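Fimbrin (Schizosaccharomyces pombe, PDB 1RT8) binds and cross-links actin filaments, associating with actin structures that maintain cell polarity and taking part in cytokinesis, mating and spore formation. Local coordinates at residues F42-L54 against I112-V124. Residues are numbered along the deposited sequence; the frame is centred on the assembly and turned at random.
With SO4 (sulfate ion), chain B.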
ATOM      1  N   PHE A  42     -10.790   5.153 -25.329  1.00 59.23           N
ATOM      2  CA  PHE A  42     -11.481   4.797 -24.080  1.00 59.32           C
ATOM      3  C   PHE A  42     -11.287   3.296 -23.853  1.00 57.24           C
ATOM      4  O   PHE A  42     -11.217   2.844 -22.715  1.00 58.13           O
ATOM      5  CB  PHE A  42     -12.994   5.135 -24.185  1.00 61.43           C
ATOM      6  CG  PHE A  42     -13.786   4.970 -22.878  1.00 63.64           C
ATOM      7  CD1 PHE A  42     -14.585   6.024 -22.383  1.00 63.82           C
ATOM      8  CD2 PHE A  42     -13.746   3.781 -22.152  1.00 64.37           C
ATOM      9  CE1 PHE A  42     -15.313   5.880 -21.178  1.00 63.98           C
ATOM     10  CE2 PHE A  42     -14.478   3.633 -20.940  1.00 64.67           C
ATOM     11  CZ  PHE A  42     -15.258   4.682 -20.461  1.00 62.97           C
ATOM     12  N   GLU A  43     -11.186   2.540 -24.946  1.00 54.53           N
ATOM     13  CA  GLU A  43     -11.000   1.089 -24.900  1.00 51.86           C
ATOM     14  C   GLU A  43     -10.569   0.565 -23.542  1.00 49.26           C
ATOM     15  O   GLU A  43     -11.236  -0.275 -22.943  1.00 48.78           O
ATOM     16  CB  GLU A  43      -9.955   0.659 -25.929  1.00 54.79           C
ATOM     17  CG  GLU A  43     -10.431   0.718 -27.352  1.00 59.06           C
ATOM     18  CD  GLU A  43     -11.517  -0.292 -27.628  1.00 61.75           C
ATOM     19  OE1 GLU A  43     -12.623  -0.146 -27.064  1.00 64.02           O
ATOM     20  OE2 GLU A  43     -11.259  -1.234 -28.408  1.00 62.19           O
ATOM     21  N   PHE A  44      -9.438   1.073 -23.074  1.00 45.37           N
ATOM     22  CA  PHE A  44      -8.867   0.676 -21.800  1.00 42.65           C
ATOM     23  C   PHE A  44      -9.808   0.734 -20.597  1.00 41.90           C
ATOM     24  O   PHE A  44      -9.903  -0.228 -19.837  1.00 42.40           O
ATOM     25  CB  PHE A  44      -7.647   1.540 -21.499  1.00 40.83           C
ATOM     26  CG  PHE A  44      -7.053   1.284 -20.153  1.00 39.33           C
ATOM     27  CD1 PHE A  44      -6.436   0.071 -19.873  1.00 38.98           C
ATOM     28  CD2 PHE A  44      -7.122   2.251 -19.155  1.00 38.71           C
ATOM     29  CE1 PHE A  44      -5.895  -0.179 -18.615  1.00 37.54           C
ATOM     30  CE2 PHE A  44      -6.584   2.011 -17.893  1.00 35.67           C
ATOM     31  CZ  PHE A  44      -5.970   0.794 -17.623  1.00 38.42           C
ATOM     32  N   PHE A  45     -10.488   1.858 -20.410  1.00 40.64           N
ATOM     33  CA  PHE A  45     -11.367   2.000 -19.259  1.00 41.52           C
ATOM     34  C   PHE A  45     -12.548   1.039 -19.286  1.00 42.39           C
ATOM     35  O   PHE A  45     -13.022   0.606 -18.230  1.00 43.73           O
ATOM     36  CB  PHE A  45     -11.828   3.454 -19.131  1.00 40.39           C
ATOM     37  CG  PHE A  45     -10.691   4.426 -19.011  1.00 37.98           C
ATOM     38  CD1 PHE A  45     -10.261   5.158 -20.114  1.00 38.91           C
ATOM     39  CD2 PHE A  45     -10.017   4.574 -17.804  1.00 38.87           C
ATOM     40  CE1 PHE A  45      -9.173   6.023 -20.015  1.00 37.45           C
ATOM     41  CE2 PHE A  45      -8.931   5.431 -17.695  1.00 36.39           C
ATOM     42  CZ  PHE A  45      -8.508   6.157 -18.804  1.00 38.12           C
ATOM     43  N   ASP A  46     -13.015   0.693 -20.481  1.00 42.23           N
ATOM     44  CA  ASP A  46     -14.114  -0.253 -20.599  1.00 42.00           C
ATOM     45  C   ASP A  46     -13.567  -1.628 -20.255  1.00 40.73           C
ATOM     46  O   ASP A  46     -14.255  -2.451 -19.649  1.00 41.23           O
ATOM     47  CB  ASP A  46     -14.678  -0.275 -22.017  1.00 44.14           C
ATOM     48  CG  ASP A  46     -15.515   0.942 -22.328  1.00 47.88           C
ATOM     49  OD1 ASP A  46     -16.443   1.244 -21.543  1.00 49.36           O
ATOM     50  OD2 ASP A  46     -15.252   1.593 -23.362  1.00 49.28           O
ATOM     51  N   GLN A  47     -12.321  -1.864 -20.646  1.00 38.82           N
ATOM     52  CA  GLN A  47     -11.662  -3.132 -20.375  1.00 38.46           C
ATOM     53  C   GLN A  47     -11.351  -3.292 -18.886  1.00 36.76           C
ATOM     54  O   GLN A  47     -11.037  -4.394 -18.435  1.00 36.55           O
ATOM     55  CB  GLN A  47     -10.362  -3.235 -21.176  1.00 40.63           C
ATOM     56  CG  GLN A  47     -10.560  -3.395 -22.670  1.00 44.93           C
ATOM     57  CD  GLN A  47     -11.365  -4.633 -23.005  1.00 47.23           C
ATOM     58  OE1 GLN A  47     -11.099  -5.713 -22.482  1.00 48.69           O
ATOM     59  NE2 GLN A  47     -12.352  -4.485 -23.882  1.00 50.49           N
ATOM     60  N   CYS A  48     -11.436  -2.197 -18.128  1.00 32.88           N
ATOM     61  CA  CYS A  48     -11.145  -2.239 -16.697  1.00 31.16           C
ATOM     62  C   CYS A  48     -12.368  -2.481 -15.823  1.00 31.25           C
ATOM     63  O   CYS A  48     -12.240  -2.732 -14.626  1.00 29.91           O
ATOM     64  CB  CYS A  48     -10.469  -0.940 -16.258  1.00 30.77           C
ATOM     65  SG  CYS A  48      -8.710  -0.833 -16.691  1.00 30.96           S
ATOM     66  N   LYS A  49     -13.548  -2.432 -16.433  1.00 31.30           N
ATOM     67  CA  LYS A  49     -14.810  -2.602 -15.716  1.00 31.41           C
ATOM     68  C   LYS A  49     -15.040  -3.881 -14.918  1.00 30.55           C
ATOM     69  O   LYS A  49     -15.715  -3.841 -13.878  1.00 31.27           O
ATOM     70  CB  LYS A  49     -15.983  -2.417 -16.682  1.00 32.60           C
ATOM     71  CG  LYS A  49     -16.094  -1.010 -17.249  1.00 35.99           C
ATOM     72  CD  LYS A  49     -17.311  -0.880 -18.156  1.00 35.55           C
ATOM     73  CE  LYS A  49     -17.535   0.560 -18.577  1.00 37.58           C
ATOM     74  NZ  LYS A  49     -18.758   0.710 -19.410  1.00 41.70           N
ATOM     75  N   ASP A  50     -14.512  -5.013 -15.374  1.00 27.27           N
ATOM     76  CA  ASP A  50     -14.750  -6.243 -14.631  1.00 27.23           C
ATOM     77  C   ASP A  50     -13.690  -6.572 -13.597  1.00 26.50           C
ATOM     78  O   ASP A  50     -13.674  -7.674 -13.055  1.00 29.14           O
ATOM     79  CB  ASP A  50     -14.969  -7.440 -15.578  1.00 30.04           C
ATOM     80  CG  ASP A  50     -13.705  -7.885 -16.306  1.00 32.00           C
ATOM     81  OD1 ASP A  50     -12.606  -7.353 -16.039  1.00 31.03           O
ATOM     82  OD2 ASP A  50     -13.828  -8.789 -17.161  1.00 33.81           O
ATOM     83  N   GLY A  51     -12.813  -5.610 -13.323  1.00 26.64           N
ATOM     84  CA  GLY A  51     -11.770  -5.797 -12.328  1.00 26.32           C
ATOM     85  C   GLY A  51     -10.615  -6.761 -12.571  1.00 28.15           C
ATOM     86  O   GLY A  51      -9.676  -6.796 -11.773  1.00 29.42           O
ATOM     87  N   LEU A  52     -10.654  -7.540 -13.645  1.00 27.00           N
ATOM     88  CA  LEU A  52      -9.573  -8.498 -13.910  1.00 28.07           C
ATOM     89  C   LEU A  52      -8.219  -7.847 -14.202  1.00 24.85           C
ATOM     90  O   LEU A  52      -7.204  -8.211 -13.601  1.00 25.32           O
ATOM     91  CB  LEU A  52      -9.972  -9.441 -15.059  1.00 27.78           C
ATOM     92  CG  LEU A  52     -11.108 -10.400 -14.684  1.00 29.88           C
ATOM     93  CD1 LEU A  52     -11.548 -11.202 -15.901  1.00 33.74           C
ATOM     94  CD2 LEU A  52     -10.647 -11.322 -13.577  1.00 31.44           C
ATOM     95  N   ILE A  53      -8.203  -6.891 -15.123  1.00 24.44           N
ATOM     96  CA  ILE A  53      -6.975  -6.189 -15.478  1.00 25.50           C
ATOM     97  C   ILE A  53      -6.355  -5.530 -14.256  1.00 27.55           C
ATOM     98  O   ILE A  53      -5.146  -5.646 -14.027  1.00 27.83           O
ATOM     99  CB  ILE A  53      -7.243  -5.110 -16.536  1.00 24.82           C
ATOM    100  CG1 ILE A  53      -7.587  -5.780 -17.870  1.00 27.02           C
ATOM    101  CG2 ILE A  53      -6.040  -4.199 -16.674  1.00 24.65           C
ATOM    102  CD1 ILE A  53      -7.883  -4.807 -18.984  1.00 29.20           C
ATOM    103  N   LEU A  54      -7.178  -4.837 -13.471  1.00 25.51           N
ATOM    104  CA  LEU A  54      -6.673  -4.170 -12.271  1.00 25.76           C
ATOM    105  C   LEU A  54      -6.132  -5.162 -11.251  1.00 23.77           C
ATOM    106  O   LEU A  54      -5.095  -4.916 -10.638  1.00 24.25           O
ATOM    107  CB  LEU A  54      -7.770  -3.307 -11.642  1.00 24.45           C
ATOM    108  CG  LEU A  54      -8.104  -2.082 -12.492  1.00 24.06           C
ATOM    109  CD1 LEU A  54      -9.310  -1.343 -11.911  1.00 24.57           C
ATOM    110  CD2 LEU A  54      -6.883  -1.179 -12.557  1.00 22.83           C
ATOM    111  N   ILE A 112     -15.392   1.818 -10.860  1.00 26.84           N
ATOM    112  CA  ILE A 112     -14.641   0.989 -11.800  1.00 26.56           C
ATOM    113  C   ILE A 112     -15.634   0.398 -12.798  1.00 26.93           C
ATOM    114  O   ILE A 112     -15.397   0.414 -14.001  1.00 27.42           O
ATOM    115  CB  ILE A 112     -13.897  -0.161 -11.090  1.00 25.62           C
ATOM    116  CG1 ILE A 112     -12.841   0.411 -10.139  1.00 25.15           C
ATOM    117  CG2 ILE A 112     -13.232  -1.071 -12.123  1.00 24.03           C
ATOM    118  CD1 ILE A 112     -12.080  -0.647  -9.338  1.00 18.88           C
ATOM    119  N   LEU A 113     -16.757  -0.100 -12.292  1.00 28.52           N
ATOM    120  CA  LEU A 113     -17.790  -0.683 -13.149  1.00 29.40           C
ATOM    121  C   LEU A 113     -18.264   0.311 -14.215  1.00 29.17           C
ATOM    122  O   LEU A 113     -18.576  -0.079 -15.337  1.00 29.87           O
ATOM    123  CB  LEU A 113     -18.987  -1.147 -12.305  1.00 28.86           C
ATOM    124  CG  LEU A 113     -20.241  -1.630 -13.057  1.00 28.74           C
ATOM    125  CD1 LEU A 113     -19.909  -2.849 -13.891  1.00 28.79           C
ATOM    126  CD2 LEU A 113     -21.340  -1.954 -12.066  1.00 28.50           C
ATOM    127  N   GLU A 114     -18.308   1.591 -13.861  1.00 28.27           N
ATOM    128  CA  GLU A 114     -18.756   2.630 -14.782  1.00 29.53           C
ATOM    129  C   GLU A 114     -17.650   3.160 -15.686  1.00 31.52           C
ATOM    130  O   GLU A 114     -17.907   3.978 -16.569  1.00 32.51           O
ATOM    131  CB  GLU A 114     -19.365   3.797 -14.001  1.00 29.04           C
ATOM    132  CG  GLU A 114     -20.722   3.500 -13.382  1.00 30.20           C
ATOM    133  CD  GLU A 114     -21.121   4.521 -12.331  1.00 31.55           C
ATOM    134  OE1 GLU A 114     -20.601   5.658 -12.380  1.00 31.61           O
ATOM    135  OE2 GLU A 114     -21.960   4.192 -11.463  1.00 31.53           O
ATOM    136  N   GLY A 115     -16.423   2.701 -15.467  1.00 31.86           N
ATOM    137  CA  GLY A 115     -15.312   3.160 -16.278  1.00 32.28           C
ATOM    138  C   GLY A 115     -14.885   4.603 -16.044  1.00 34.49           C
ATOM    139  O   GLY A 115     -14.427   5.261 -16.977  1.00 34.30           O
ATOM    140  N   ARG A 116     -15.029   5.104 -14.815  1.00 34.22           N
ATOM    141  CA  ARG A 116     -14.628   6.477 -14.504  1.00 35.78           C
ATOM    142  C   ARG A 116     -13.164   6.596 -14.914  1.00 36.46           C
ATOM    143  O   ARG A 116     -12.303   5.925 -14.347  1.00 34.62           O
ATOM    144  CB  ARG A 116     -14.757   6.758 -13.005  1.00 37.19           C
ATOM    145  CG  ARG A 116     -16.147   6.544 -12.429  1.00 42.18           C
ATOM    146  CD  ARG A 116     -17.152   7.577 -12.921  1.00 44.99           C
ATOM    147  NE  ARG A 116     -17.857   8.168 -11.790  1.00 50.26           N
ATOM    148  CZ  ARG A 116     -17.502   9.301 -11.189  1.00 51.02           C
ATOM    149  NH1 ARG A 116     -16.453   9.989 -11.622  1.00 51.34           N
ATOM    150  NH2 ARG A 116     -18.178   9.729 -10.131  1.00 50.65           N
ATOM    151  N   GLU A 117     -12.889   7.451 -15.894  1.00 36.35           N
ATOM    152  CA  GLU A 117     -11.536   7.613 -16.410  1.00 37.91           C
ATOM    153  C   GLU A 117     -10.485   8.173 -15.465  1.00 37.35           C
ATOM    154  O   GLU A 117      -9.409   7.593 -15.341  1.00 36.91           O
ATOM    155  CB  GLU A 117     -11.570   8.444 -17.693  1.00 40.49           C
ATOM    156  CG  GLU A 117     -12.332   7.753 -18.811  1.00 44.75           C
ATOM    157  CD  GLU A 117     -12.163   8.436 -20.146  1.00 48.44           C
ATOM    158  OE1 GLU A 117     -12.669   7.893 -21.152  1.00 51.40           O
ATOM    159  OE2 GLU A 117     -11.524   9.512 -20.192  1.00 50.31           O
ATOM    160  N   HIS A 118     -10.780   9.291 -14.807  1.00 36.12           N
ATOM    161  CA  HIS A 118      -9.824   9.894 -13.883  1.00 37.13           C
ATOM    162  C   HIS A 118      -9.578   9.004 -12.675  1.00 36.47           C
ATOM    163  O   HIS A 118      -8.434   8.805 -12.260  1.00 36.74           O
ATOM    164  CB  HIS A 118     -10.318  11.268 -13.425  1.00 41.18           C
ATOM    165  CG  HIS A 118     -10.174  12.334 -14.466  1.00 46.34           C
ATOM    166  ND1 HIS A 118      -8.950  12.829 -14.858  1.00 48.86           N
ATOM    167  CD2 HIS A 118     -11.098  12.968 -15.227  1.00 48.45           C
ATOM    168  CE1 HIS A 118      -9.124  13.723 -15.816  1.00 50.95           C
ATOM    169  NE2 HIS A 118     -10.419  13.825 -16.060  1.00 50.76           N
ATOM    170  N   LEU A 119     -10.654   8.467 -12.111  1.00 34.67           N
ATOM    171  CA  LEU A 119     -10.544   7.591 -10.956  1.00 32.10           C
ATOM    172  C   LEU A 119      -9.751   6.332 -11.311  1.00 31.43           C
ATOM    173  O   LEU A 119      -8.822   5.957 -10.600  1.00 30.63           O
ATOM    174  CB  LEU A 119     -11.943   7.229 -10.449  1.00 34.01           C
ATOM    175  CG  LEU A 119     -12.677   8.382  -9.754  1.00 34.69           C
ATOM    176  CD1 LEU A 119     -14.158   8.095  -9.651  1.00 35.80           C
ATOM    177  CD2 LEU A 119     -12.073   8.594  -8.382  1.00 35.37           C
ATOM    178  N   ILE A 120     -10.101   5.684 -12.416  1.00 29.68           N
ATOM    179  CA  ILE A 120      -9.389   4.478 -12.835  1.00 29.23           C
ATOM    180  C   ILE A 120      -7.905   4.756 -13.125  1.00 28.27           C
ATOM    181  O   ILE A 120      -7.024   4.052 -12.631  1.00 22.96           O
ATOM    182  CB  ILE A 120     -10.044   3.860 -14.088  1.00 28.72           C
ATOM    183  CG1 ILE A 120     -11.304   3.089 -13.677  1.00 29.34           C
ATOM    184  CG2 ILE A 120      -9.051   2.950 -14.816  1.00 30.81           C
ATOM    185  CD1 ILE A 120     -12.071   2.494 -14.848  1.00 27.88           C
ATOM    186  N   LEU A 121      -7.628   5.779 -13.929  1.00 28.77           N
ATOM    187  CA  LEU A 121      -6.239   6.100 -14.252  1.00 28.86           C
ATOM    188  C   LEU A 121      -5.503   6.523 -12.980  1.00 28.63           C
ATOM    189  O   LEU A 121      -4.305   6.274 -12.829  1.00 28.19           O
ATOM    190  CB  LEU A 121      -6.172   7.211 -15.309  1.00 30.17           C
ATOM    191  CG  LEU A 121      -4.881   7.221 -16.147  1.00 32.35           C
ATOM    192  CD1 LEU A 121      -4.673   5.854 -16.793  1.00 30.96           C
ATOM    193  CD2 LEU A 121      -4.949   8.306 -17.213  1.00 32.14           C
ATOM    194  N   GLY A 122      -6.228   7.155 -12.061  1.00 27.38           N
ATOM    195  CA  GLY A 122      -5.630   7.570 -10.807  1.00 26.75           C
ATOM    196  C   GLY A 122      -5.194   6.345 -10.023  1.00 26.25           C
ATOM    197  O   GLY A 122      -4.096   6.303  -9.470  1.00 25.80           O
ATOM    198  N   LEU A 123      -6.063   5.340  -9.981  1.00 24.40           N
ATOM    199  CA  LEU A 123      -5.784   4.097  -9.278  1.00 25.29           C
ATOM    200  C   LEU A 123      -4.686   3.301 -10.001  1.00 24.70           C
ATOM    201  O   LEU A 123      -3.854   2.636  -9.372  1.00 22.86           O
ATOM    202  CB  LEU A 123      -7.064   3.272  -9.179  1.00 24.23           C
ATOM    203  CG  LEU A 123      -6.981   1.873  -8.576  1.00 25.62           C
ATOM    204  CD1 LEU A 123      -6.371   1.917  -7.186  1.00 26.12           C
ATOM    205  CD2 LEU A 123      -8.380   1.290  -8.526  1.00 23.72           C
ATOM    206  N   VAL A 124      -4.682   3.378 -11.326  1.00 25.68           N
ATOM    207  CA  VAL A 124      -3.669   2.681 -12.111  1.00 25.96           C
ATOM    208  C   VAL A 124      -2.284   3.198 -11.742  1.00 25.23           C
ATOM    209  O   VAL A 124      -1.353   2.417 -11.504  1.00 23.85           O
ATOM    210  CB  VAL A 124      -3.910   2.873 -13.634  1.00 27.34           C
ATOM    211  CG1 VAL A 124      -2.617   2.609 -14.422  1.00 26.71           C
ATOM    212  CG2 VAL A 124      -4.989   1.907 -14.094  1.00 27.52           C
TER
HETATM  213  S   SO4 B9001     -14.457  10.738 -14.988  1.00 94.30           S
HETATM  214  O1  SO4 B9001     -14.411  10.169 -16.508  1.00 93.20           O
HETATM  215  O2  SO4 B9001     -13.512   9.924 -14.246  1.00 93.46           O
HETATM  216  O3  SO4 B9001     -14.154  12.006 -14.976  1.00 93.54           O
HETATM  217  O4  SO4 B9001     -15.796  10.411 -14.566  1.00 94.07           O
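F45 lies flat against E117 at the start of helix 117-131. Its CB sits 3.8 Å from G115 O; with CG turned away from its own carbonyl carbon (chi1 -57°), the ring slides over the first turn of that helix. CG and CD1 lie under E117 CG, which stands 3.7 Å from the ring centroid in a CH-pi contact, the carboxylate stacked only 20° from the ring plane. CD2 meets I120 CG2 at 3.5 Å, CE2 comes 3.2 Å from E117 O, CE1 faces E117 CG and CD, and CZ, the tip, lies by E117 O and CB. F44 CD2 lies over the opposite ring face. A broad, flat phenylalanine suits this slot, and an alanine here would probably open a gap between F44 and E117 and take from I120 CG2 its closer aromatic neighbour. Beyond the ring, C48 CB touches I120 CD1, and K49 runs its extended chain along the end of helix 109-113, CD 3.2 Å from L113 O, before NZ reaches D46 OD1 in a salt bridge whose hydrogen bond is weak. Here G115 closes a Schellman motif, its positive phi easy for glycine, and its backbone packs close to K49 CE and F42 CZ. Deeper in, L54 CD1 meets I112 CD1 tip to tip at 3.8 Å. The short helix 43-47 crosses residues 117-124, the opening turns of helix 117-131, at 79° within the first calponin-homology domain, F44 also packing on helix 11-25 and I112 on helix 82-99.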